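Local coordinates for protein formate dehydrogenase (Staphylococcus aureus, PDB 6TTB) that catalyses the NAD-dependent oxidation of formate, probably to carbon dioxide, passing a hydride to the nicotinamide ring of its bound cofactor, at residues A93-A98 against S326-E331; D300-Q305 against A309-R314. All blocks are in the same frame, centred on the assembly; numbering follows the deposited sequence.

Contact 1. Residues A93-A98 against S326-E331. With NAD (nicotinamide-adenine-dinucleotide), chain C.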
loop_
_atom_site.group_PDB
_atom_site.type_symbol
_atom_site.label_atom_id
_atom_site.label_comp_id
_atom_site.label_asym_id
_atom_site.label_seq_id
_atom_site.Cartn_x
_atom_site.Cartn_y
_atom_site.Cartn_z
ATOM N N ALA A 93 -21.125 7.477 13.860
ATOM C CA ALA A 93 -19.847 6.835 13.620
ATOM C C ALA A 93 -18.743 7.879 13.639
ATOM O O ALA A 93 -18.955 9.036 13.277
ATOM C CB ALA A 93 -19.899 6.151 12.303
ATOM N N PRO A 94 -17.511 7.500 13.988
ATOM C CA PRO A 94 -16.410 8.459 14.044
ATOM C C PRO A 94 -16.087 9.038 12.659
ATOM O O PRO A 94 -15.571 10.167 12.536
ATOM C CB PRO A 94 -15.181 7.679 14.562
ATOM C CG PRO A 94 -15.718 6.252 14.895
ATOM C CD PRO A 94 -17.116 6.133 14.311
ATOM N N PHE A 95 -16.415 8.243 11.617
ATOM C CA PHE A 95 -16.201 8.610 10.240
ATOM C C PHE A 95 -17.073 9.811 9.865
ATOM O O PHE A 95 -16.830 10.481 8.866
ATOM C CB PHE A 95 -16.443 7.399 9.358
ATOM C CG PHE A 95 -16.105 6.075 9.984
ATOM C CD1 PHE A 95 -14.775 5.713 10.262
ATOM C CD2 PHE A 95 -17.104 5.123 10.193
ATOM C CE1 PHE A 95 -14.477 4.450 10.774
ATOM C CE2 PHE A 95 -16.801 3.880 10.747
ATOM C CZ PHE A 95 -15.492 3.549 11.023
ATOM N N TYR A 96 -18.071 10.101 10.676
ATOM C CA TYR A 96 -19.077 11.076 10.287
ATOM C C TYR A 96 -19.896 11.425 11.532
ATOM O O TYR A 96 -21.014 10.913 11.719
ATOM C CB TYR A 96 -19.900 10.527 9.104
ATOM C CG TYR A 96 -20.852 11.500 8.461
ATOM C CD1 TYR A 96 -22.102 11.691 8.984
ATOM C CD2 TYR A 96 -20.511 12.232 7.327
ATOM C CE1 TYR A 96 -23.020 12.522 8.371
ATOM C CE2 TYR A 96 -21.398 13.120 6.728
ATOM C CZ TYR A 96 -22.664 13.252 7.258
ATOM O OH TYR A 96 -23.589 14.117 6.742
ATOM N N PRO A 97 -19.296 12.162 12.486
ATOM C CA PRO A 97 -19.795 12.183 13.853
ATOM C C PRO A 97 -20.787 13.293 14.114
ATOM O O PRO A 97 -20.724 14.385 13.529
ATOM C CB PRO A 97 -18.540 12.344 14.722
ATOM C CG PRO A 97 -17.567 13.098 13.793
ATOM C CD PRO A 97 -18.039 12.872 12.353
ATOM N N ALA A 98 -21.756 12.952 14.907
ATOM C CA ALA A 98 -22.590 13.934 15.551
ATOM C C ALA A 98 -21.894 14.368 16.834
ATOM O O ALA A 98 -21.802 13.573 17.787
ATOM C CB ALA A 98 -23.931 13.316 15.829
ATOM N N SER A 326 -11.385 3.256 7.040
ATOM C CA SER A 326 -10.578 2.062 7.194
ATOM C C SER A 326 -11.265 1.139 8.181
ATOM O O SER A 326 -11.339 -0.072 7.937
ATOM C CB SER A 326 -9.092 2.357 7.602
ATOM O OG SER A 326 -8.971 2.499 9.023
ATOM N N GLY A 327 -11.849 1.719 9.232
ATOM C CA GLY A 327 -12.653 0.913 10.156
ATOM C C GLY A 327 -14.124 0.830 9.737
ATOM O O GLY A 327 -14.986 0.478 10.541
ATOM N N MET A 328 -14.398 1.162 8.475
ATOM C CA MET A 328 -15.754 1.191 7.948
ATOM C C MET A 328 -15.800 0.352 6.672
ATOM O O MET A 328 -16.731 0.514 5.881
ATOM C CB MET A 328 -16.190 2.637 7.593
ATOM C CG MET A 328 -17.652 2.773 7.396
ATOM S SD MET A 328 -18.179 4.338 6.615
ATOM C CE MET A 328 -17.234 4.281 5.076
ATOM N N THR A 329 -14.785 -0.530 6.457
ATOM C CA THR A 329 -14.894 -1.551 5.412
ATOM C C THR A 329 -16.263 -2.218 5.500
ATOM O O THR A 329 -16.868 -2.209 6.550
ATOM C CB THR A 329 -13.849 -2.666 5.516
ATOM O OG1 THR A 329 -13.746 -3.255 6.817
ATOM C CG2 THR A 329 -12.511 -2.267 4.963
ATOM N N LEU A 330 -16.754 -2.759 4.374
ATOM C CA LEU A 330 -18.091 -3.350 4.339
ATOM C C LEU A 330 -18.259 -4.359 5.471
ATOM O O LEU A 330 -19.253 -4.335 6.139
ATOM C CB LEU A 330 -18.293 -4.026 3.003
ATOM C CG LEU A 330 -19.403 -3.453 2.139
ATOM C CD1 LEU A 330 -19.558 -1.977 2.370
ATOM C CD2 LEU A 330 -19.129 -3.758 0.668
ATOM N N GLU A 331 -17.270 -5.222 5.696
ATOM C CA GLU A 331 -17.420 -6.271 6.683
ATOM C C GLU A 331 -17.434 -5.645 8.057
ATOM O O GLU A 331 -18.129 -6.089 8.942
ATOM C CB GLU A 331 -16.202 -7.188 6.647
ATOM C CG GLU A 331 -16.191 -8.132 5.481
ATOM C CD GLU A 331 -15.695 -7.583 4.149
ATOM O OE1 GLU A 331 -15.026 -6.452 4.106
ATOM O OE2 GLU A 331 -15.939 -8.287 3.133
HETATM P PA NAD C . -5.772 -0.879 22.213
HETATM O O1A NAD C . -6.268 -0.359 23.519
HETATM O O2A NAD C . -5.729 -2.365 21.910
HETATM O O5B NAD C . -4.364 -0.191 21.837
HETATM C C5B NAD C . -3.877 0.969 22.543
HETATM C C4B NAD C . -2.623 0.573 23.281
HETATM O O4B NAD C . -1.748 1.717 23.285
HETATM C C3B NAD C . -2.825 0.144 24.754
HETATM O O3B NAD C . -2.666 -1.248 25.026
HETATM C C2B NAD C . -1.830 0.987 25.562
HETATM O O2B NAD C . -0.973 0.212 26.374
HETATM C C1B NAD C . -1.078 1.821 24.514
HETATM N N9A NAD C . -0.935 3.229 24.899
HETATM C C8A NAD C . -1.606 3.880 25.926
HETATM N N7A NAD C . -1.160 5.094 26.154
HETATM C C5A NAD C . -0.065 5.231 25.302
HETATM C C6A NAD C . 0.886 6.273 25.100
HETATM N N6A NAD C . 0.943 7.385 25.810
HETATM N N1A NAD C . 1.894 6.034 24.223
HETATM C C2A NAD C . 1.879 4.884 23.529
HETATM N N3A NAD C . 1.022 3.861 23.601
HETATM C C4A NAD C . 0.071 4.086 24.514
HETATM O O3 NAD C . -6.635 -0.214 21.100
HETATM P PN NAD C . -6.629 -0.699 19.616
HETATM O O1N NAD C . -7.856 -1.558 19.454
HETATM O O2N NAD C . -5.285 -1.281 19.285
HETATM O O5D NAD C . -6.822 0.718 18.857
HETATM C C5D NAD C . -5.643 1.449 18.400
HETATM C C4D NAD C . -6.091 2.823 18.045
HETATM O O4D NAD C . -6.607 2.786 16.692
HETATM C C3D NAD C . -7.226 3.336 18.965
HETATM O O3D NAD C . -6.812 4.404 19.803
HETATM C C2D NAD C . -8.367 3.694 18.009
HETATM O O2D NAD C . -8.929 4.990 18.173
HETATM C C1D NAD C . -7.779 3.568 16.616
HETATM N N1N NAD C . -8.757 2.906 15.739
HETATM C C2N NAD C . -9.160 3.546 14.526
HETATM C C3N NAD C . -10.096 2.930 13.666
HETATM C C7N NAD C . -10.304 3.455 12.245
HETATM O O7N NAD C . -11.383 3.248 11.691
HETATM N N7N NAD C . -9.296 4.104 11.630
HETATM C C4N NAD C . -10.801 1.772 14.163
HETATM C C5N NAD C . -10.412 1.173 15.381
HETATM C C6N NAD C . -9.408 1.774 16.166
#
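The phenyl ring of F95 packs face-on against M328 CB, with the nicotinamide amide of NAD at its rim. M328 CB sits over one face of the ring in a CH-pi contact, 3.6 Å from the centroid of the F95 ring and 20° off the ring normal, displaced toward the CE2 side. With CG anti to the backbone N (chi1 -165°), the methionine chain runs on past CE2 and CD2. The sulfur makes an oblique Met-aromatic contact, M328 SD standing 4.6 Å from the centroid of the F95 ring; beyond it the bend at chi3 (57°) turns CE away from the ring. The opposite face is covered by P94, whose CD lies above the ring centre. F95 projects from a type I beta turn, A93 to Y96, closed by the bond from Y96 N to A93 O (2.9 Å). This turn follows strand 89-92 of the five-stranded parallel sheet, whereas 326-331 leads into helix 330-348, so the contact joins a loop of the five-stranded sheet's domain to the segment before that helix, beside the nicotinamide end of NAD. Here G327 N approaches NAD O7N to 2.9 Å, and the same oxygen lies in the plane of the F95 ring, 3.4 Å from F95 CE1. S326 OG comes within 3.1 Å of NAD N7N, so both ends of the carboxamide meet this segment. G327 O approaches F95 CZ obliquely and accepts a hydrogen bond from N143 ND2. T329 is the N-cap of the following helix. L176 of the second subunit packs on both F95 and M328.

Contact 2. Residues D300-Q305 against A309-R314. With NAD (nicotinamide-adenine-dinucleotide), chain C.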
loop_
_atom_site.group_PDB
_atom_site.type_symbol
_atom_site.label_atom_id
_atom_site.label_comp_id
_atom_site.label_asym_id
_atom_site.label_seq_id
_atom_site.Cartn_x
_atom_site.Cartn_y
_atom_site.Cartn_z
ATOM N N ASP A 300 -5.762 7.497 7.627
ATOM C CA ASP A 300 -7.139 7.768 7.212
ATOM C C ASP A 300 -7.909 8.563 8.295
ATOM O O ASP A 300 -9.174 8.574 8.270
ATOM C CB ASP A 300 -7.886 6.484 6.820
ATOM C CG ASP A 300 -8.361 5.633 8.012
ATOM O OD1 ASP A 300 -7.721 5.701 9.119
ATOM O OD2 ASP A 300 -9.381 4.914 7.858
ATOM N N VAL A 301 -7.171 9.193 9.244
ATOM C CA VAL A 301 -7.840 9.795 10.405
ATOM C C VAL A 301 -7.487 11.274 10.457
ATOM O O VAL A 301 -6.353 11.626 10.142
ATOM C CB VAL A 301 -7.474 9.085 11.722
ATOM C CG1 VAL A 301 -8.107 7.737 11.847
ATOM C CG2 VAL A 301 -5.966 8.994 11.936
ATOM N N TRP A 302 -8.467 12.142 10.829
ATOM C CA TRP A 302 -8.260 13.587 10.651
ATOM C C TRP A 302 -8.630 14.431 11.892
ATOM O O TRP A 302 -9.595 14.096 12.607
ATOM C CB TRP A 302 -9.069 14.044 9.479
ATOM C CG TRP A 302 -8.806 13.291 8.235
ATOM C CD1 TRP A 302 -9.152 11.999 7.961
ATOM C CD2 TRP A 302 -8.274 13.847 7.017
ATOM N NE1 TRP A 302 -8.785 11.675 6.687
ATOM C CE2 TRP A 302 -8.274 12.793 6.066
ATOM C CE3 TRP A 302 -7.747 15.108 6.667
ATOM C CZ2 TRP A 302 -7.758 12.952 4.783
ATOM C CZ3 TRP A 302 -7.227 15.245 5.404
ATOM C CH2 TRP A 302 -7.227 14.178 4.481
ATOM N N TYR A 303 -8.019 15.647 11.999
ATOM C CA TYR A 303 -8.548 16.680 12.919
ATOM C C TYR A 303 -8.937 17.985 12.173
ATOM O O TYR A 303 -8.084 18.769 11.703
ATOM C CB TYR A 303 -7.607 16.920 14.118
ATOM C CG TYR A 303 -8.237 17.774 15.199
ATOM C CD1 TYR A 303 -9.430 17.384 15.823
ATOM C CD2 TYR A 303 -7.705 19.029 15.553
ATOM C CE1 TYR A 303 -10.104 18.235 16.698
ATOM C CE2 TYR A 303 -8.363 19.878 16.446
ATOM C CZ TYR A 303 -9.575 19.482 17.012
ATOM O OH TYR A 303 -10.208 20.290 17.929
ATOM N N PRO A 304 -10.233 18.357 12.136
ATOM C CA PRO A 304 -11.314 17.522 12.656
ATOM C C PRO A 304 -11.916 16.615 11.575
ATOM O O PRO A 304 -11.449 16.592 10.449
ATOM C CB PRO A 304 -12.312 18.633 12.929
ATOM C CG PRO A 304 -12.198 19.468 11.665
ATOM C CD PRO A 304 -10.714 19.656 11.594
ATOM N N GLN A 305 -12.963 15.880 11.928
ATOM C CA GLN A 305 -13.661 15.086 10.959
ATOM C C GLN A 305 -15.109 15.478 11.063
ATOM O O GLN A 305 -15.580 15.705 12.174
ATOM C CB GLN A 305 -13.553 13.609 11.313
ATOM C CG GLN A 305 -12.151 13.080 11.147
ATOM C CD GLN A 305 -12.059 11.580 10.951
ATOM O OE1 GLN A 305 -10.954 11.029 10.751
ATOM N NE2 GLN A 305 -13.204 10.906 11.030
ATOM N N ALA A 309 -12.988 20.590 3.452
ATOM C CA ALA A 309 -12.582 20.374 2.078
ATOM C C ALA A 309 -11.146 20.870 1.822
ATOM O O ALA A 309 -10.451 20.326 0.930
ATOM C CB ALA A 309 -13.539 21.006 1.152
ATOM N N ASP A 310 -10.690 21.874 2.578
ATOM C CA ASP A 310 -9.378 22.434 2.268
ATOM C C ASP A 310 -8.353 21.971 3.315
ATOM O O ASP A 310 -7.363 22.667 3.560
ATOM C CB ASP A 310 -9.361 23.965 2.285
ATOM C CG ASP A 310 -10.416 24.646 1.393
ATOM O OD1 ASP A 310 -10.206 24.606 0.111
ATOM O OD2 ASP A 310 -11.492 25.235 1.982
ATOM N N HIS A 311 -8.610 20.832 3.996
ATOM C CA HIS A 311 -7.637 20.410 4.981
ATOM C C HIS A 311 -6.288 20.262 4.276
ATOM O O HIS A 311 -6.185 19.567 3.255
ATOM C CB HIS A 311 -8.093 19.129 5.636
ATOM C CG HIS A 311 -7.393 18.779 6.892
ATOM N ND1 HIS A 311 -6.025 18.498 6.910
ATOM C CD2 HIS A 311 -7.878 18.619 8.194
ATOM C CE1 HIS A 311 -5.666 18.150 8.165
ATOM N NE2 HIS A 311 -6.832 18.239 9.003
ATOM N N PRO A 312 -5.191 20.855 4.811
ATOM C CA PRO A 312 -3.902 20.806 4.127
ATOM C C PRO A 312 -3.332 19.382 3.990
ATOM O O PRO A 312 -2.477 19.136 3.163
ATOM C CB PRO A 312 -3.009 21.691 4.973
ATOM C CG PRO A 312 -3.603 21.641 6.374
ATOM C CD PRO A 312 -5.083 21.366 6.187
ATOM N N TRP A 313 -3.837 18.433 4.779
ATOM C CA TRP A 313 -3.391 17.047 4.659
ATOM C C TRP A 313 -3.846 16.442 3.332
ATOM O O TRP A 313 -3.354 15.414 2.928
ATOM C CB TRP A 313 -3.871 16.199 5.843
ATOM C CG TRP A 313 -3.051 16.372 7.086
ATOM C CD1 TRP A 313 -2.019 17.243 7.264
ATOM C CD2 TRP A 313 -3.217 15.664 8.336
ATOM N NE1 TRP A 313 -1.541 17.150 8.551
ATOM C CE2 TRP A 313 -2.252 16.186 9.231
ATOM C CE3 TRP A 313 -4.012 14.586 8.757
ATOM C CZ2 TRP A 313 -2.123 15.719 10.546
ATOM C CZ3 TRP A 313 -3.948 14.183 10.073
ATOM C CH2 TRP A 313 -2.987 14.722 10.943
ATOM N N ARG A 314 -4.814 17.076 2.666
ATOM C CA ARG A 314 -5.364 16.486 1.453
ATOM C C ARG A 314 -4.403 16.710 0.281
ATOM O O ARG A 314 -4.259 15.862 -0.558
ATOM C CB ARG A 314 -6.709 17.137 1.141
ATOM C CG ARG A 314 -7.750 16.984 2.241
ATOM C CD ARG A 314 -9.035 17.582 1.682
ATOM N NE ARG A 314 -10.289 17.321 2.402
ATOM C CZ ARG A 314 -11.139 16.313 2.141
ATOM N NH1 ARG A 314 -10.896 15.411 1.194
ATOM N NH2 ARG A 314 -12.260 16.253 2.804
HETATM P PA NAD C . -5.772 -0.879 22.213
HETATM O O1A NAD C . -6.268 -0.359 23.519
HETATM O O2A NAD C . -5.729 -2.365 21.910
HETATM O O5B NAD C . -4.364 -0.191 21.837
HETATM C C5B NAD C . -3.877 0.969 22.543
HETATM C C4B NAD C . -2.623 0.573 23.281
HETATM O O4B NAD C . -1.748 1.717 23.285
HETATM C C3B NAD C . -2.825 0.144 24.754
HETATM O O3B NAD C . -2.666 -1.248 25.026
HETATM C C2B NAD C . -1.830 0.987 25.562
HETATM O O2B NAD C . -0.973 0.212 26.374
HETATM C C1B NAD C . -1.078 1.821 24.514
HETATM N N9A NAD C . -0.935 3.229 24.899
HETATM C C8A NAD C . -1.606 3.880 25.926
HETATM N N7A NAD C . -1.160 5.094 26.154
HETATM C C5A NAD C . -0.065 5.231 25.302
HETATM C C6A NAD C . 0.886 6.273 25.100
HETATM N N6A NAD C . 0.943 7.385 25.810
HETATM N N1A NAD C . 1.894 6.034 24.223
HETATM C C2A NAD C . 1.879 4.884 23.529
HETATM N N3A NAD C . 1.022 3.861 23.601
HETATM C C4A NAD C . 0.071 4.086 24.514
HETATM O O3 NAD C . -6.635 -0.214 21.100
HETATM P PN NAD C . -6.629 -0.699 19.616
HETATM O O1N NAD C . -7.856 -1.558 19.454
HETATM O O2N NAD C . -5.285 -1.281 19.285
HETATM O O5D NAD C . -6.822 0.718 18.857
HETATM C C5D NAD C . -5.643 1.449 18.400
HETATM C C4D NAD C . -6.091 2.823 18.045
HETATM O O4D NAD C . -6.607 2.786 16.692
HETATM C C3D NAD C . -7.226 3.336 18.965
HETATM O O3D NAD C . -6.812 4.404 19.803
HETATM C C2D NAD C . -8.367 3.694 18.009
HETATM O O2D NAD C . -8.929 4.990 18.173
HETATM C C1D NAD C . -7.779 3.568 16.616
HETATM N N1N NAD C . -8.757 2.906 15.739
HETATM C C2N NAD C . -9.160 3.546 14.526
HETATM C C3N NAD C . -10.096 2.930 13.666
HETATM C C7N NAD C . -10.304 3.455 12.245
HETATM O O7N NAD C . -11.383 3.248 11.691
HETATM N N7N NAD C . -9.296 4.104 11.630
HETATM C C4N NAD C . -10.801 1.772 14.163
HETATM C C5N NAD C . -10.412 1.173 15.381
HETATM C C6N NAD C . -9.408 1.774 16.166
#
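The loop joining strands 294-299 and 319-321 of the Rossmann-type NAD-binding domain folds back on itself here, bringing W302 against H311, W313 and R314. The six-membered ring of W302 presents its edge to the face of H311 in a T-shaped pair, planes at 88°, with W302 CE3 above the middle of the imidazole at 3.7 Å from H311 CG. Chi1 of -164° swings the imidazole away from its own backbone N and toward Y303, and both ring nitrogens are engaged. H311 NE2 donates to Y303 O at 3.0 Å, a bent bond (136°) that reaches the oxygen from above the carbonyl plane. H311 ND1 accepts from W313 N in the imidazole plane, 3.1 Å away, which fixes the rotation of the ring. The W302 and W313 side chains run past one another in opposite senses, W302 CZ3 meeting W313 CB at 3.5 Å, while the W313 rim reaches V301 O. R314 CG packs against the outer W302 carbons; its guanidinium bonds S169 O of the second subunit. W302 NE1 donates to T322 O, and W313 NE1 to R282 O at the start of helix 282-291. Within 300-305, Q305 OE1 takes the W302 amide on a lone pair (2.7 Å from W302 N); next to strand 294-299, D300 OD1 receives a weak bond from NAD N7N, 3.4 Å away.

Along the chain, contact 2 is nested inside the loop closed by contact 1, and the two centres lie about 15 Å apart. Contact 2 belongs wholly to the region between strands 294-299 and 319-321 at one side of the seven-stranded parallel sheet; contact 1 joins the loop after strand 89-92 of the five-stranded sheet to the residues just before helix 330-348. They touch directly: D300 OD2 probably bonds S326 N at 2.7 Å, and Q305 NE2 packs against P94 O. Both reach the nicotinamide amide of NAD and both meet the second subunit, W174 of that chain touching residues of each. Cofactor pocket, interdomain cleft and dimer interface thus meet at adjoining loops.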